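PDB 3LKV: uncharacterized CONSERVED DOMAIN PROTEIN from Vibrio cholerae, which probably serves as the periplasmic substrate-binding component of an ABC transporter and holds a phenylalanine ligand between its two lobes. Local coordinates for residues E131-I136 and V196-I201; G234-L239 and L286-P291. All coordinates share one frame; numbering follows the deposited sequence.

Contact 1 (E131-I136 and V196-I201). With PHE (phenylalanine), chain B.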
loop_
_atom_site.group_PDB
_atom_site.type_symbol
_atom_site.label_atom_id
_atom_site.label_comp_id
_atom_site.label_asym_id
_atom_site.label_seq_id
_atom_site.Cartn_x
_atom_site.Cartn_y
_atom_site.Cartn_z
ATOM N N GLU A 131 2.136 -33.175 21.548
ATOM C CA GLU A 131 2.511 -33.240 22.958
ATOM C C GLU A 131 1.819 -32.098 23.658
ATOM O O GLU A 131 1.313 -32.273 24.753
ATOM C CB GLU A 131 4.050 -33.267 23.190
ATOM C CG GLU A 131 4.656 -34.632 22.698
ATOM C CD GLU A 131 6.220 -34.777 22.675
ATOM O OE1 GLU A 131 6.956 -33.828 22.274
ATOM O OE2 GLU A 131 6.694 -35.912 23.001
ATOM N N LEU A 132 1.677 -30.967 22.987
ATOM C CA LEU A 132 1.010 -29.838 23.611
ATOM C C LEU A 132 -0.514 -30.056 23.752
ATOM O O LEU A 132 -1.091 -29.715 24.799
ATOM C CB LEU A 132 1.364 -28.570 22.872
ATOM C CG LEU A 132 0.868 -27.231 23.396
ATOM C CD1 LEU A 132 1.156 -27.042 24.889
ATOM C CD2 LEU A 132 1.534 -26.114 22.572
ATOM N N ILE A 133 -1.143 -30.667 22.746
ATOM C CA ILE A 133 -2.554 -31.013 22.797
ATOM C C ILE A 133 -2.801 -31.979 23.959
ATOM O O ILE A 133 -3.749 -31.814 24.703
ATOM C CB ILE A 133 -3.056 -31.640 21.468
ATOM C CG1 ILE A 133 -3.162 -30.585 20.353
ATOM C CG2 ILE A 133 -4.420 -32.254 21.620
ATOM C CD1 ILE A 133 -3.269 -31.214 18.864
ATOM N N LYS A 134 -1.916 -32.952 24.127
ATOM C CA LYS A 134 -2.015 -33.923 25.233
ATOM C C LYS A 134 -1.838 -33.270 26.615
ATOM O O LYS A 134 -2.435 -33.690 27.598
ATOM C CB LYS A 134 -1.004 -35.063 25.045
ATOM C CG LYS A 134 -1.252 -36.353 25.923
ATOM C CD LYS A 134 -0.631 -37.665 25.255
ATOM C CE LYS A 134 0.063 -38.670 26.269
ATOM N NZ LYS A 134 1.497 -39.006 25.812
ATOM N N GLU A 135 -1.043 -32.218 26.671
ATOM C CA GLU A 135 -0.803 -31.471 27.899
ATOM C C GLU A 135 -2.006 -30.623 28.313
ATOM O O GLU A 135 -2.355 -30.557 29.498
ATOM C CB GLU A 135 0.432 -30.564 27.743
ATOM C CG GLU A 135 0.947 -29.996 29.066
ATOM C CD GLU A 135 2.032 -28.909 28.903
ATOM O OE1 GLU A 135 2.563 -28.659 27.797
ATOM O OE2 GLU A 135 2.336 -28.276 29.904
ATOM N N ILE A 136 -2.610 -29.966 27.341
ATOM C CA ILE A 136 -3.767 -29.111 27.561
ATOM C C ILE A 136 -5.013 -29.933 27.822
ATOM O O ILE A 136 -5.867 -29.492 28.551
ATOM C CB ILE A 136 -4.052 -28.203 26.316
ATOM C CG1 ILE A 136 -3.019 -27.086 26.209
ATOM C CG2 ILE A 136 -5.461 -27.594 26.361
ATOM C CD1 ILE A 136 -3.004 -26.413 24.853
ATOM N N VAL A 196 -10.454 -33.132 19.753
ATOM C CA VAL A 196 -9.921 -31.809 19.408
ATOM C C VAL A 196 -9.660 -31.801 17.924
ATOM O O VAL A 196 -9.365 -32.843 17.360
ATOM C CB VAL A 196 -8.630 -31.501 20.193
ATOM C CG1 VAL A 196 -7.556 -32.601 19.979
ATOM C CG2 VAL A 196 -8.097 -30.111 19.864
ATOM N N ILE A 197 -9.811 -30.655 17.279
ATOM C CA ILE A 197 -9.471 -30.520 15.885
ATOM C C ILE A 197 -8.101 -29.812 15.810
ATOM O O ILE A 197 -7.879 -28.760 16.469
ATOM C CB ILE A 197 -10.468 -29.661 15.147
ATOM C CG1 ILE A 197 -11.926 -30.158 15.341
ATOM C CG2 ILE A 197 -10.076 -29.572 13.706
ATOM C CD1 ILE A 197 -12.203 -31.450 14.721
ATOM N N TYR A 198 -7.202 -30.400 15.043
ATOM C CA TYR A 198 -5.922 -29.815 14.767
ATOM C C TYR A 198 -6.055 -29.022 13.491
ATOM O O TYR A 198 -6.214 -29.572 12.416
ATOM C CB TYR A 198 -4.865 -30.909 14.598
ATOM C CG TYR A 198 -3.455 -30.415 14.245
ATOM C CD1 TYR A 198 -2.840 -29.442 14.991
ATOM C CD2 TYR A 198 -2.742 -30.965 13.192
ATOM C CE1 TYR A 198 -1.564 -29.023 14.719
ATOM C CE2 TYR A 198 -1.424 -30.545 12.901
ATOM C CZ TYR A 198 -0.843 -29.572 13.668
ATOM O OH TYR A 198 0.419 -29.110 13.389
ATOM N N ALA A 199 -5.999 -27.704 13.614
ATOM C CA ALA A 199 -6.110 -26.841 12.453
ATOM C C ALA A 199 -4.666 -26.667 11.932
ATOM O O ALA A 199 -3.866 -25.959 12.526
ATOM C CB ALA A 199 -6.752 -25.475 12.842
ATOM N N LEU A 200 -4.322 -27.350 10.861
ATOM C CA LEU A 200 -2.948 -27.315 10.420
ATOM C C LEU A 200 -2.618 -26.163 9.458
ATOM O O LEU A 200 -3.476 -25.352 9.068
ATOM C CB LEU A 200 -2.506 -28.680 9.873
ATOM C CG LEU A 200 -3.280 -29.399 8.826
ATOM C CD1 LEU A 200 -3.480 -28.459 7.786
ATOM C CD2 LEU A 200 -2.518 -30.607 8.319
ATOM N N ILE A 201 -1.329 -26.098 9.143
ATOM C CA ILE A 201 -0.762 -25.158 8.177
ATOM C C ILE A 201 -1.147 -25.593 6.767
ATOM O O ILE A 201 -0.360 -26.220 6.007
ATOM C CB ILE A 201 0.756 -25.032 8.391
ATOM C CG1 ILE A 201 1.019 -24.544 9.810
ATOM C CG2 ILE A 201 1.467 -24.078 7.329
ATOM C CD1 ILE A 201 0.350 -23.180 10.179
HETATM N N PHE B . 3.146 -23.125 4.975
HETATM C CA PHE B . 1.925 -22.990 4.085
HETATM C C PHE B . 2.298 -23.467 2.655
HETATM O O PHE B . 3.324 -24.199 2.539
HETATM C CB PHE B . 1.348 -21.567 4.111
HETATM C CG PHE B . 0.551 -21.261 5.376
HETATM C CD1 PHE B . -0.720 -21.834 5.573
HETATM C CD2 PHE B . 1.059 -20.445 6.362
HETATM C CE1 PHE B . -1.427 -21.598 6.708
HETATM C CE2 PHE B . 0.352 -20.194 7.498
HETATM C CZ PHE B . -0.887 -20.762 7.702
HETATM O OXT PHE B . 1.626 -23.198 1.634
#
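Ile133 of helix 126-136 meets strand 196-199 through two apolar contacts, each made by a different branch of its side chain. The CG2 methyl of Ile133 lies 3.6 Å from CG1 of Val196; it stands opposite the backbone N about the CA-CB bond, while the longer CG1 arm is anti to the carbonyl carbon (chi1 -72°). That arm runs on extended (chi2 164°) and brings CD1 of Ile133 to 4.3 Å from CD1 of Tyr198, oblique to the ring. The Ile133 and Val196 side chains pass each other at a slant, and their CA atoms are 8.1 Å apart, consistent with a single layer of side chains between helix and strand. All three residues are buried.

This is helix-on-sheet packing in the alpha/beta lobe built round the mixed sheet, as in periplasmic binding proteins. Strand 196-199 lies between strands 142-147 and 223-225, and Ile143 and Phe224 of those strands also touch Ile133.

The hydroxyl of Tyr198 is hydrogen-bonded to ND1 of His129, one turn before Ile133 on the same helix, so the tyrosine is tied to that helix at its polar end as well.

Beyond the strand, Ile201 enters the ligand pocket. Its CD1 methyl lies 3.7 Å from CZ of the bound phenylalanine, which is also hydrogen-bonded by OD2 of Asp122 and OG1 of Thr99.

Contact 2 (G234-L239 and L286-P291)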
loop_
_atom_site.group_PDB
_atom_site.type_symbol
_atom_site.label_atom_id
_atom_site.label_comp_id
_atom_site.label_asym_id
_atom_site.label_seq_id
_atom_site.Cartn_x
_atom_site.Cartn_y
_atom_site.Cartn_z
ATOM N N GLY A 234 -10.636 -18.066 17.462
ATOM C CA GLY A 234 -11.335 -18.984 18.385
ATOM C C GLY A 234 -10.778 -20.373 18.659
ATOM O O GLY A 234 -11.365 -21.121 19.416
ATOM N N ALA A 235 -9.648 -20.732 18.066
ATOM C CA ALA A 235 -8.902 -21.885 18.548
ATOM C C ALA A 235 -8.580 -21.636 20.032
ATOM O O ALA A 235 -8.330 -20.513 20.434
ATOM C CB ALA A 235 -7.604 -22.074 17.747
ATOM N N ILE A 236 -8.562 -22.668 20.845
ATOM C CA ILE A 236 -8.203 -22.469 22.260
ATOM C C ILE A 236 -6.722 -22.162 22.535
ATOM O O ILE A 236 -6.386 -21.477 23.499
ATOM C CB ILE A 236 -8.663 -23.638 23.118
ATOM C CG1 ILE A 236 -7.953 -24.933 22.759
ATOM C CG2 ILE A 236 -10.161 -23.780 22.975
ATOM C CD1 ILE A 236 -8.333 -26.079 23.706
ATOM N N ALA A 237 -5.846 -22.633 21.665
ATOM C CA ALA A 237 -4.444 -22.477 21.865
ATOM C C ALA A 237 -3.789 -22.595 20.513
ATOM O O ALA A 237 -4.366 -23.197 19.590
ATOM C CB ALA A 237 -3.935 -23.548 22.777
ATOM N N SER A 238 -2.575 -22.077 20.392
ATOM C CA SER A 238 -1.789 -22.290 19.180
ATOM C C SER A 238 -0.324 -22.231 19.461
ATOM O O SER A 238 0.103 -21.605 20.443
ATOM C CB SER A 238 -2.149 -21.240 18.135
ATOM O OG SER A 238 -1.817 -19.946 18.615
ATOM N N LEU A 239 0.473 -22.841 18.592
ATOM C CA LEU A 239 1.924 -22.731 18.722
ATOM C C LEU A 239 2.546 -22.450 17.355
ATOM O O LEU A 239 3.128 -23.331 16.719
ATOM C CB LEU A 239 2.507 -23.993 19.375
ATOM C CG LEU A 239 3.993 -23.976 19.692
ATOM C CD1 LEU A 239 4.250 -22.929 20.782
ATOM C CD2 LEU A 239 4.497 -25.367 20.111
ATOM N N LEU A 286 -16.027 -23.319 26.030
ATOM C CA LEU A 286 -16.128 -24.741 25.735
ATOM C C LEU A 286 -16.114 -25.572 27.019
ATOM O O LEU A 286 -16.085 -26.799 26.954
ATOM C CB LEU A 286 -14.993 -25.177 24.772
ATOM C CG LEU A 286 -15.149 -24.752 23.315
ATOM C CD1 LEU A 286 -13.811 -24.829 22.617
ATOM C CD2 LEU A 286 -16.190 -25.605 22.613
ATOM N N GLY A 287 -16.113 -24.907 28.177
ATOM C CA GLY A 287 -16.017 -25.588 29.461
ATOM C C GLY A 287 -14.644 -26.178 29.695
ATOM O O GLY A 287 -14.521 -27.166 30.399
ATOM N N ILE A 288 -13.603 -25.588 29.101
ATOM C CA ILE A 288 -12.256 -26.124 29.260
ATOM C C ILE A 288 -11.401 -25.282 30.201
ATOM O O ILE A 288 -11.400 -24.061 30.145
ATOM C CB ILE A 288 -11.550 -26.319 27.882
ATOM C CG1 ILE A 288 -12.133 -27.564 27.191
ATOM C CG2 ILE A 288 -10.034 -26.458 28.052
ATOM C CD1 ILE A 288 -11.975 -27.613 25.680
ATOM N N THR A 289 -10.656 -25.986 31.041
ATOM C CA THR A 289 -9.723 -25.425 31.971
ATOM C C THR A 289 -8.341 -25.668 31.426
ATOM O O THR A 289 -7.919 -26.795 31.336
ATOM C CB THR A 289 -9.897 -26.146 33.367
ATOM O OG1 THR A 289 -11.043 -25.584 34.015
ATOM C CG2 THR A 289 -8.635 -26.034 34.287
ATOM N N ILE A 290 -7.625 -24.605 31.078
ATOM C CA ILE A 290 -6.282 -24.761 30.554
ATOM C C ILE A 290 -5.383 -24.954 31.756
ATOM O O ILE A 290 -5.437 -24.167 32.652
ATOM C CB ILE A 290 -5.807 -23.507 29.782
ATOM C CG1 ILE A 290 -6.799 -23.108 28.669
ATOM C CG2 ILE A 290 -4.416 -23.744 29.240
ATOM C CD1 ILE A 290 -6.814 -24.050 27.454
ATOM N N PRO A 291 -4.562 -26.007 31.777
ATOM C CA PRO A 291 -3.749 -26.241 32.962
ATOM C C PRO A 291 -2.746 -25.133 33.325
ATOM O O PRO A 291 -2.324 -24.363 32.452
ATOM C CB PRO A 291 -3.011 -27.539 32.634
ATOM C CG PRO A 291 -3.943 -28.271 31.724
ATOM C CD PRO A 291 -4.624 -27.198 30.914
#
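The approach to strand 237-240 and the connection between helices 280-285 and 292-297 meet in the lobe built on the mixed sheet, where 237-240 is the strand next to the outermost 275-278. Both segments begin at a helix end. Gly234 is the C-prime residue of a Schellman motif closing helix 228-232, with Ala235 N bonded to Tyr230 O and Gly234 N to Val231 O; Gly287, at a phi of 71°, makes the corresponding turn after helix 280-285.

Ile236 carries the contact between them and uses both of its branches. Its CG2 methyl lies 3.8 Å from CD1 of Leu286, and the two side chains cross at about a right angle. The other branch of Ile236 starts between the backbone N and the carbonyl carbon (chi1 65°) and then extends, which brings its CD1 to 4.4 Å from CD1 of Ile288, a looser methyl-to-methyl approach. The leucine and the isoleucine thus receive different ends of one side chain. Ile290 also directs its CB toward the strand segment, and its CA is 8.8 Å from that of Ile236, the closest pair of CA atoms across the two segments. Ile236 is buried, whereas Leu286 and Ile288 keep some exposure.

Pro222, just before strand 223-225, touches Ile236, Leu286 and Ile288 and so belongs to the same apolar cluster. Further along the connection, Ile290 packs on Ile278 of strand 275-278 and on Ile136 of helix 126-136, and Pro291 then takes the N-cap position of helix 292-297.

From the N terminus, helix 126-136 comes first, and contact 1 closes when strand 196-199 comes back to pack against it, enclosing 59 residues that include strands 142-147 and 171-176. Contact 2 opens only later, at 234-239, and closes at 286-291 after a span of 46 residues. The two loops therefore follow one another, neither nested nor crossed. In space they adjoin, with centres 10 Å apart, and helix 126-136 joins them: CD1 of Ile136 lies 3.7 Å from CB of Ala237, and O of Ile136 lies 3.5 Å from CD of Pro291. Together they tie that helix and the loop between helices 280-285 and 292-297 to the same mixed sheet.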